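Fiber (Bovine adenovirus 4, PDB 4UE0) forms the trimeric head domain of the viral fibre, which probably attaches the virus to a receptor on the host cell. Local coordinates at residues A[33-47]-A[106-120]. Sequence-based numbering, arbitrary orientation.
Sequences RYIYILNCSQFMPTS and EPNIMVSAWTASITR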
ATOM      1  N   ARG A  33      -6.358  20.282   3.825  1.00 36.85           N
ATOM      2  CA  ARG A  33      -5.074  19.881   3.271  1.00 26.65           C
ATOM      3  C   ARG A  33      -5.193  19.596   1.765  1.00 30.33           C
ATOM      4  O   ARG A  33      -6.311  19.417   1.247  1.00 27.58           O
ATOM      5  CB  ARG A  33      -4.578  18.613   3.988  1.00 27.12           C
ATOM      6  CG  ARG A  33      -5.517  17.404   3.870  1.00 27.32           C
ATOM      7  CD  ARG A  33      -4.808  16.113   4.312  1.00 25.93           C
ATOM      8  NE  ARG A  33      -5.677  14.927   4.307  1.00 26.83           N
ATOM      9  CZ  ARG A  33      -5.262  13.656   4.388  1.00 23.53           C
ATOM     10  NH1 ARG A  33      -3.981  13.347   4.442  1.00 20.17           N
ATOM     11  NH2 ARG A  33      -6.164  12.668   4.391  1.00 26.54           N
ATOM     12  N   TYR A  34      -4.058  19.577   1.058  1.00 26.27           N
ATOM     13  CA  TYR A  34      -4.000  18.940  -0.270  1.00 22.60           C
ATOM     14  C   TYR A  34      -3.235  17.651  -0.100  1.00 18.95           C
ATOM     15  O   TYR A  34      -2.225  17.621   0.586  1.00 18.25           O
ATOM     16  CB  TYR A  34      -3.314  19.812  -1.327  1.00 25.37           C
ATOM     17  CG  TYR A  34      -4.195  20.872  -1.906  1.00 30.01           C
ATOM     18  CD1 TYR A  34      -5.049  21.617  -1.097  1.00 32.03           C
ATOM     19  CD2 TYR A  34      -4.172  21.141  -3.263  1.00 33.29           C
ATOM     20  CE1 TYR A  34      -5.852  22.604  -1.626  1.00 38.13           C
ATOM     21  CE2 TYR A  34      -4.974  22.125  -3.812  1.00 42.30           C
ATOM     22  CZ  TYR A  34      -5.818  22.851  -2.989  1.00 44.17           C
ATOM     23  OH  TYR A  34      -6.634  23.842  -3.509  1.00 60.70           O
ATOM     24  N   ILE A  35      -3.741  16.599  -0.727  1.00 17.11           N
ATOM     25  CA  ILE A  35      -3.048  15.314  -0.779  1.00 16.37           C
ATOM     26  C   ILE A  35      -2.538  15.096  -2.212  1.00 17.31           C
ATOM     27  O   ILE A  35      -3.278  15.286  -3.186  1.00 19.22           O
ATOM     28  CB  ILE A  35      -3.957  14.145  -0.406  1.00 16.61           C
ATOM     29  CG1 ILE A  35      -4.747  14.458   0.849  1.00 17.84           C
ATOM     30  CG2 ILE A  35      -3.121  12.902  -0.208  1.00 17.97           C
ATOM     31  CD1 ILE A  35      -5.864  13.463   1.109  1.00 20.64           C
ATOM     32  N   TYR A  36      -1.264  14.722  -2.297  1.00 14.81           N
ATOM     33  CA  TYR A  36      -0.577  14.438  -3.556  1.00 14.59           C
ATOM     34  C   TYR A  36      -0.255  12.957  -3.542  1.00 13.31           C
ATOM     35  O   TYR A  36       0.476  12.490  -2.670  1.00 13.02           O
ATOM     36  CB  TYR A  36       0.699  15.263  -3.675  1.00 15.65           C
ATOM     37  CG  TYR A  36       0.407  16.734  -3.655  1.00 18.53           C
ATOM     38  CD1 TYR A  36       0.044  17.380  -4.812  1.00 19.14           C
ATOM     39  CD2 TYR A  36       0.435  17.458  -2.472  1.00 20.71           C
ATOM     40  CE1 TYR A  36      -0.284  18.726  -4.819  1.00 22.26           C
ATOM     41  CE2 TYR A  36       0.121  18.814  -2.462  1.00 24.60           C
ATOM     42  CZ  TYR A  36      -0.232  19.439  -3.645  1.00 23.49           C
ATOM     43  OH  TYR A  36      -0.540  20.769  -3.656  1.00 29.73           O
ATOM     44  N   ILE A  37      -0.824  12.218  -4.494  1.00 14.33           N
ATOM     45  CA  ILE A  37      -0.701  10.759  -4.561  1.00 14.47           C
ATOM     46  C   ILE A  37       0.044  10.393  -5.841  1.00 14.01           C
ATOM     47  O   ILE A  37      -0.289  10.885  -6.927  1.00 16.62           O
ATOM     48  CB  ILE A  37      -2.089  10.083  -4.517  0.50 15.39           C
ATOM     49  CG1 ILE A  37      -2.730  10.289  -3.140  0.50 17.40           C
ATOM     50  CG2 ILE A  37      -1.991   8.598  -4.819  0.50 18.03           C
ATOM     51  CD1 ILE A  37      -4.231  10.154  -3.125  0.50 18.27           C
ATOM     52  N   LEU A  38       1.019   9.504  -5.695  1.00 12.80           N
ATOM     53  CA  LEU A  38       1.726   8.922  -6.826  1.00 13.26           C
ATOM     54  C   LEU A  38       1.678   7.414  -6.681  1.00 12.45           C
ATOM     55  O   LEU A  38       2.069   6.886  -5.639  1.00 13.10           O
ATOM     56  CB  LEU A  38       3.194   9.368  -6.863  1.00 13.48           C
ATOM     57  CG  LEU A  38       4.030   8.846  -8.030  1.00 14.74           C
ATOM     58  CD1 LEU A  38       3.483   9.270  -9.380  1.00 15.65           C
ATOM     59  CD2 LEU A  38       5.482   9.292  -7.893  1.00 17.88           C
ATOM     60  N   ASN A  39       1.232   6.717  -7.716  1.00 13.49           N
ATOM     61  CA  ASN A  39       1.337   5.304  -7.670  1.00 15.01           C
ATOM     62  C   ASN A  39       1.877   4.686  -8.912  1.00 13.65           C
ATOM     63  O   ASN A  39       2.014   5.316  -9.937  1.00 14.59           O
ATOM     64  CB  ASN A  39       0.048   4.704  -7.267  1.00 17.53           C
ATOM     65  CG  ASN A  39      -1.044   5.053  -8.181  1.00 17.31           C
ATOM     66  OD1 ASN A  39      -0.877   5.113  -9.411  1.00 22.61           O
ATOM     67  ND2 ASN A  39      -2.196   5.348  -7.596  1.00 26.90           N
ATOM     68  N   CYS A  40       2.237   3.432  -8.763  1.00 12.12           N
ATOM     69  CA  CYS A  40       2.846   2.680  -9.829  1.00 12.06           C
ATOM     70  C   CYS A  40       2.318   1.273  -9.797  1.00 11.57           C
ATOM     71  O   CYS A  40       2.271   0.644  -8.748  1.00 11.67           O
ATOM     72  CB  CYS A  40       4.355   2.679  -9.602  1.00 14.91           C
ATOM     73  SG  CYS A  40       5.361   2.082 -10.969  1.00 16.74           S
ATOM     74  N   SER A  41       1.939   0.768 -10.966  1.00 10.89           N
ATOM     75  CA  SER A  41       1.553  -0.639 -11.071  1.00 11.20           C
ATOM     76  C   SER A  41       2.756  -1.555 -10.944  1.00 10.29           C
ATOM     77  O   SER A  41       3.915  -1.101 -11.068  1.00 11.26           O
ATOM     78  CB  SER A  41       0.818  -0.901 -12.386  1.00 11.64           C
ATOM     79  OG  SER A  41      -0.448  -0.267 -12.428  1.00 12.83           O
ATOM     80  N   GLN A  42       2.534  -2.843 -10.692  1.00 10.51           N
ATOM     81  CA  GLN A  42       3.628  -3.784 -10.749  1.00 10.44           C
ATOM     82  C   GLN A  42       4.336  -3.713 -12.110  1.00  9.91           C
ATOM     83  O   GLN A  42       3.743  -3.376 -13.125  1.00 11.29           O
ATOM     84  CB  GLN A  42       3.153  -5.197 -10.456  1.00 10.74           C
ATOM     85  CG  GLN A  42       2.226  -5.775 -11.505  1.00 10.97           C
ATOM     86  CD  GLN A  42       1.670  -7.106 -11.061  1.00 10.61           C
ATOM     87  OE1 GLN A  42       1.091  -7.228  -9.979  1.00 11.04           O
ATOM     88  NE2 GLN A  42       1.863  -8.126 -11.870  1.00 12.11           N
ATOM     89  N   PHE A  43       5.624  -4.022 -12.092  1.00 10.59           N
ATOM     90  CA  PHE A  43       6.394  -4.015 -13.320  1.00 11.41           C
ATOM     91  C   PHE A  43       7.526  -5.011 -13.215  1.00 11.54           C
ATOM     92  O   PHE A  43       7.935  -5.418 -12.126  1.00 12.05           O
ATOM     93  CB  PHE A  43       6.931  -2.620 -13.639  1.00 11.86           C
ATOM     94  CG  PHE A  43       7.978  -2.115 -12.671  1.00 13.32           C
ATOM     95  CD1 PHE A  43       7.588  -1.554 -11.459  1.00 14.23           C
ATOM     96  CD2 PHE A  43       9.318  -2.209 -12.950  1.00 14.13           C
ATOM     97  CE1 PHE A  43       8.525  -1.097 -10.551  1.00 15.01           C
ATOM     98  CE2 PHE A  43      10.261  -1.763 -12.042  1.00 13.34           C
ATOM     99  CZ  PHE A  43       9.859  -1.216 -10.838  1.00 13.86           C
ATOM    100  N   MET A  44       8.064  -5.368 -14.378  1.00 12.12           N
ATOM    101  CA  MET A  44       9.113  -6.376 -14.463  1.00 13.19           C
ATOM    102  C   MET A  44      10.351  -5.744 -15.108  1.00 12.47           C
ATOM    103  O   MET A  44      10.450  -5.625 -16.346  1.00 13.23           O
ATOM    104  CB  MET A  44       8.748  -7.641 -15.214  0.50 13.41           C
ATOM    105  CG  MET A  44       9.865  -8.657 -15.100  0.50 12.19           C
ATOM    106  SD  MET A  44       9.457 -10.170 -15.977  0.50 14.22           S
ATOM    107  CE  MET A  44       8.466 -10.995 -14.731  0.50 17.07           C
ATOM    108  N   PRO A  45      11.319  -5.315 -14.299  1.00 12.39           N
ATOM    109  CA  PRO A  45      12.543  -4.794 -14.868  1.00 13.07           C
ATOM    110  C   PRO A  45      13.317  -5.925 -15.538  1.00 13.34           C
ATOM    111  O   PRO A  45      13.293  -7.064 -15.073  1.00 14.42           O
ATOM    112  CB  PRO A  45      13.286  -4.246 -13.645  1.00 14.57           C
ATOM    113  CG  PRO A  45      12.869  -5.132 -12.531  1.00 14.15           C
ATOM    114  CD  PRO A  45      11.410  -5.433 -12.822  1.00 13.45           C
ATOM    115  N   THR A  46      14.074  -5.600 -16.572  1.00 14.90           N
ATOM    116  CA  THR A  46      14.817  -6.592 -17.341  1.00 16.79           C
ATOM    117  C   THR A  46      16.318  -6.521 -17.096  1.00 16.09           C
ATOM    118  O   THR A  46      17.081  -7.261 -17.712  1.00 18.20           O
ATOM    119  CB  THR A  46      14.537  -6.388 -18.848  1.00 20.39           C
ATOM    120  OG1 THR A  46      14.841  -5.034 -19.177  1.00 25.58           O
ATOM    121  CG2 THR A  46      13.078  -6.642 -19.163  1.00 25.37           C
ATOM    122  N   SER A  47      16.720  -5.631 -16.199  1.00 15.29           N
ATOM    123  CA  SER A  47      18.120  -5.443 -15.840  1.00 15.85           C
ATOM    124  C   SER A  47      18.154  -4.936 -14.398  1.00 15.92           C
ATOM    125  O   SER A  47      17.131  -4.601 -13.815  1.00 16.50           O
ATOM    126  CB  SER A  47      18.835  -4.474 -16.779  1.00 20.16           C
ATOM    127  OG  SER A  47      18.302  -3.170 -16.697  1.00 23.60           O
ATOM    128  N   GLU A 106      16.346  -6.982  -8.962  1.00 12.64           N
ATOM    129  CA  GLU A 106      16.659  -8.247  -9.612  1.00 13.75           C
ATOM    130  C   GLU A 106      16.031  -8.271 -10.998  1.00 13.59           C
ATOM    131  O   GLU A 106      14.826  -8.047 -11.138  1.00 14.37           O
ATOM    132  CB  GLU A 106      16.096  -9.432  -8.836  0.50 15.21           C
ATOM    133  CG  GLU A 106      16.591  -9.527  -7.413  0.50 16.43           C
ATOM    134  CD  GLU A 106      18.054  -9.862  -7.340  0.50 19.97           C
ATOM    135  OE1 GLU A 106      18.534 -10.673  -8.158  0.50 27.27           O
ATOM    136  OE2 GLU A 106      18.731  -9.317  -6.450  0.50 24.57           O
ATOM    137  N   PRO A 107      16.808  -8.596 -12.037  1.00 14.37           N
ATOM    138  CA  PRO A 107      16.197  -8.702 -13.351  1.00 15.56           C
ATOM    139  C   PRO A 107      15.136  -9.799 -13.444  1.00 13.88           C
ATOM    140  O   PRO A 107      15.300 -10.866 -12.874  1.00 14.70           O
ATOM    141  CB  PRO A 107      17.388  -9.068 -14.258  1.00 17.39           C
ATOM    142  CG  PRO A 107      18.617  -8.641 -13.514  1.00 20.29           C
ATOM    143  CD  PRO A 107      18.258  -8.849 -12.079  1.00 15.48           C
ATOM    144  N   ASN A 108      14.098  -9.537 -14.224  1.00 14.31           N
ATOM    145  CA  ASN A 108      13.130 -10.562 -14.636  1.00 15.51           C
ATOM    146  C   ASN A 108      12.300 -11.151 -13.492  1.00 15.29           C
ATOM    147  O   ASN A 108      11.813 -12.266 -13.580  1.00 17.25           O
ATOM    148  CB  ASN A 108      13.816 -11.657 -15.468  1.00 18.02           C
ATOM    149  CG  ASN A 108      14.637 -11.065 -16.595  1.00 20.01           C
ATOM    150  OD1 ASN A 108      15.839 -11.361 -16.755  1.00 26.11           O
ATOM    151  ND2 ASN A 108      14.017 -10.179 -17.336  1.00 20.23           N
ATOM    152  N   ILE A 109      12.130 -10.356 -12.444  1.00 13.41           N
ATOM    153  CA  ILE A 109      11.263 -10.696 -11.348  1.00 13.49           C
ATOM    154  C   ILE A 109      10.312  -9.520 -11.137  1.00 11.94           C
ATOM    155  O   ILE A 109      10.726  -8.361 -11.113  1.00 11.85           O
ATOM    156  CB  ILE A 109      12.074 -10.967 -10.047  1.00 13.89           C
ATOM    157  CG1 ILE A 109      12.964 -12.187 -10.235  1.00 15.93           C
ATOM    158  CG2 ILE A 109      11.115 -11.111  -8.863  1.00 13.46           C
ATOM    159  CD1 ILE A 109      13.784 -12.528  -9.017  1.00 18.54           C
ATOM    160  N   MET A 110       9.031  -9.811 -10.961  1.00 11.81           N
ATOM    161  CA  MET A 110       8.053  -8.766 -10.791  1.00 10.74           C
ATOM    162  C   MET A 110       8.305  -7.934  -9.527  1.00 10.66           C
ATOM    163  O   MET A 110       8.638  -8.473  -8.481  1.00 11.10           O
ATOM    164  CB  MET A 110       6.649  -9.365 -10.710  1.00 11.27           C
ATOM    165  CG  MET A 110       5.544  -8.351 -10.946  1.00 12.47           C
ATOM    166  SD  MET A 110       5.420  -7.734 -12.653  1.00 14.30           S
ATOM    167  CE  MET A 110       4.834  -9.208 -13.466  1.00 15.78           C
ATOM    168  N   VAL A 111       8.109  -6.632  -9.640  1.00 10.03           N
ATOM    169  CA  VAL A 111       8.172  -5.679  -8.527  1.00  9.54           C
ATOM    170  C   VAL A 111       6.734  -5.331  -8.181  1.00  9.65           C
ATOM    171  O   VAL A 111       5.937  -5.024  -9.078  1.00 11.14           O
ATOM    172  CB  VAL A 111       8.937  -4.412  -8.917  1.00 10.45           C
ATOM    173  CG1 VAL A 111       8.956  -3.406  -7.787  1.00 10.47           C
ATOM    174  CG2 VAL A 111      10.365  -4.731  -9.343  1.00 10.75           C
ATOM    175  N   SER A 112       6.402  -5.365  -6.879  1.00  9.87           N
ATOM    176  CA  SER A 112       5.039  -5.039  -6.470  1.00 10.18           C
ATOM    177  C   SER A 112       4.674  -3.571  -6.736  1.00 10.74           C
ATOM    178  O   SER A 112       5.520  -2.690  -6.735  1.00 11.35           O
ATOM    179  CB  SER A 112       4.848  -5.347  -4.996  1.00 11.82           C
ATOM    180  OG  SER A 112       5.801  -4.687  -4.186  1.00 15.09           O
ATOM    181  N   ALA A 113       3.373  -3.333  -6.969  1.00  9.96           N
ATOM    182  CA  ALA A 113       2.838  -2.005  -7.073  1.00  9.74           C
ATOM    183  C   ALA A 113       3.060  -1.243  -5.762  1.00 10.96           C
ATOM    184  O   ALA A 113       3.076  -1.805  -4.672  1.00 11.54           O
ATOM    185  CB  ALA A 113       1.359  -2.085  -7.361  1.00 10.87           C
ATOM    186  N   TRP A 114       3.177   0.069  -5.883  1.00 11.53           N
ATOM    187  CA  TRP A 114       3.384   0.925  -4.715  1.00 12.06           C
ATOM    188  C   TRP A 114       2.622   2.200  -4.868  1.00 11.24           C
ATOM    189  O   TRP A 114       2.260   2.629  -5.957  1.00 11.48           O
ATOM    190  CB  TRP A 114       4.884   1.201  -4.477  1.00 13.08           C
ATOM    191  CG  TRP A 114       5.639   1.751  -5.653  1.00 13.87           C
ATOM    192  CD1 TRP A 114       6.408   1.045  -6.517  1.00 15.41           C
ATOM    193  CD2 TRP A 114       5.747   3.128  -6.061  1.00 12.61           C
ATOM    194  NE1 TRP A 114       6.993   1.878  -7.419  1.00 15.73           N
ATOM    195  CE2 TRP A 114       6.579   3.160  -7.178  1.00 14.37           C
ATOM    196  CE3 TRP A 114       5.194   4.330  -5.598  1.00 13.24           C
ATOM    197  CZ2 TRP A 114       6.853   4.343  -7.864  1.00 15.17           C
ATOM    198  CZ3 TRP A 114       5.441   5.486  -6.297  1.00 15.14           C
ATOM    199  CH2 TRP A 114       6.271   5.483  -7.414  1.00 15.92           C
ATOM    200  N   THR A 115       2.419   2.842  -3.723  1.00 11.68           N
ATOM    201  CA  THR A 115       1.782   4.127  -3.667  1.00 11.99           C
ATOM    202  C   THR A 115       2.477   5.018  -2.646  1.00 10.92           C
ATOM    203  O   THR A 115       2.781   4.560  -1.559  1.00 12.57           O
ATOM    204  CB  THR A 115       0.290   4.053  -3.207  0.50 13.56           C
ATOM    205  OG1 THR A 115      -0.481   3.276  -4.126  0.50 13.79           O
ATOM    206  CG2 THR A 115      -0.320   5.468  -3.097  0.50 17.99           C
ATOM    207  N   ALA A 116       2.651   6.277  -3.001  1.00 10.66           N
ATOM    208  CA  ALA A 116       3.204   7.299  -2.121  1.00 10.74           C
ATOM    209  C   ALA A 116       2.181   8.395  -1.926  1.00 10.90           C
ATOM    210  O   ALA A 116       1.383   8.689  -2.828  1.00 13.27           O
ATOM    211  CB  ALA A 116       4.473   7.906  -2.712  1.00 11.56           C
ATOM    212  N   SER A 117       2.197   9.054  -0.767  1.00 10.51           N
ATOM    213  CA  SER A 117       1.253  10.129  -0.474  1.00 10.99           C
ATOM    214  C   SER A 117       1.948  11.197   0.357  1.00 10.81           C
ATOM    215  O   SER A 117       2.558  10.872   1.386  1.00 11.20           O
ATOM    216  CB  SER A 117       0.068   9.582   0.392  1.00 11.94           C
ATOM    217  OG  SER A 117      -0.770  10.638   0.851  1.00 14.84           O
ATOM    218  N   ILE A 118       1.816  12.447  -0.095  1.00 11.77           N
ATOM    219  CA  ILE A 118       2.268  13.618   0.644  1.00 11.29           C
ATOM    220  C   ILE A 118       1.057  14.495   0.924  1.00 12.42           C
ATOM    221  O   ILE A 118       0.264  14.760   0.029  1.00 14.08           O
ATOM    222  CB  ILE A 118       3.321  14.398  -0.154  1.00 12.30           C
ATOM    223  CG1 ILE A 118       4.646  13.666  -0.156  1.00 12.82           C
ATOM    224  CG2 ILE A 118       3.536  15.786   0.451  1.00 15.22           C
ATOM    225  CD1 ILE A 118       5.706  14.252  -1.060  1.00 14.20           C
ATOM    226  N   THR A 119       0.953  14.968   2.164  1.00 13.63           N
ATOM    227  CA  THR A 119      -0.010  16.014   2.506  1.00 14.37           C
ATOM    228  C   THR A 119       0.672  17.366   2.681  1.00 16.30           C
ATOM    229  O   THR A 119       1.690  17.472   3.369  1.00 18.10           O
ATOM    230  CB  THR A 119      -0.725  15.666   3.815  1.00 15.84           C
ATOM    231  OG1 THR A 119      -1.578  14.558   3.570  1.00 15.78           O
ATOM    232  CG2 THR A 119      -1.518  16.854   4.354  1.00 17.96           C
ATOM    233  N   ARG A 120       0.104  18.397   2.052  1.00 17.62           N
ATOM    234  CA  ARG A 120       0.480  19.797   2.315  1.00 20.53           C
ATOM    235  C   ARG A 120      -0.684  20.467   3.040  1.00 23.91           C
ATOM    236  O   ARG A 120      -1.836  20.411   2.578  1.00 26.10           O
ATOM    237  CB  ARG A 120       0.774  20.524   1.012  1.00 27.66           C
ATOM    238  CG  ARG A 120       0.794  22.046   1.141  1.00 36.76           C
ATOM    239  CD  ARG A 120       0.986  22.770  -0.195  1.00 47.84           C
ATOM    240  NE  ARG A 120      -0.269  22.992  -0.917  1.00 52.39           N
ATOM    241  CZ  ARG A 120      -0.399  23.818  -1.957  1.00 61.83           C
ATOM    242  NH1 ARG A 120       0.649  24.516  -2.417  1.00 70.78           N
ATOM    243  NH2 ARG A 120      -1.586  23.956  -2.546  1.00 72.44           N
TER
HETATM  244  O   HOH W   1       5.972  -0.885  -8.872  1.00 24.68           O
HETATM  245  O   HOH W   2       0.753  -5.371  -7.950  1.00 12.12           O
HETATM  246  O   HOH W   3      17.544  -9.790 -18.567  1.00 46.57           O
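Y34 to C40 pair with W114 to R120 as antiparallel strands in one sheet of the fibre head beta-sandwich. Strand 114-120 is one edge of this four-stranded sheet within the chain, with 8-16 at the other. Y34–R120, Y36–I118, L38–A116 and C40–W114 are hydrogen-bonded pairs; Y36 N to I118 O is 2.8 Å. Their side chains share one face, where L38 and W114 also meet strand 83-93 of the second sheet. C40 CB lies over a face of the W114 indole, 3.3 Å from W114 CE2, a CH-pi contact. The W114 CG sits between its backbone N and carbonyl carbon (chi1 54°), and the ring lies across the neighbouring strand. L38 CD2 meets the indole edge in plane, 3.9 Å from W114 CH2. At the far end, Y36 OH sits over one face of the R120 guanidinium.

The other face carries I35, I37, S117 and T119; of these, S117 and T119 reach the third subunit. There S117 OG and T119 OG1 each hydrogen-bond with S41 OG of the third subunit. R33 NH1 also donates to T119 OG1 at 2.8 Å, with a bent N-H...O angle of 142°.

Past C40 the ladder breaks, and water 1 bridges S41 O and S112 O. A single antiparallel bridge follows at F43–V111, where V111 CB packs over the phenyl face. From within the type II turn E106–I109, N108 N donates to P45 O at 2.7 Å.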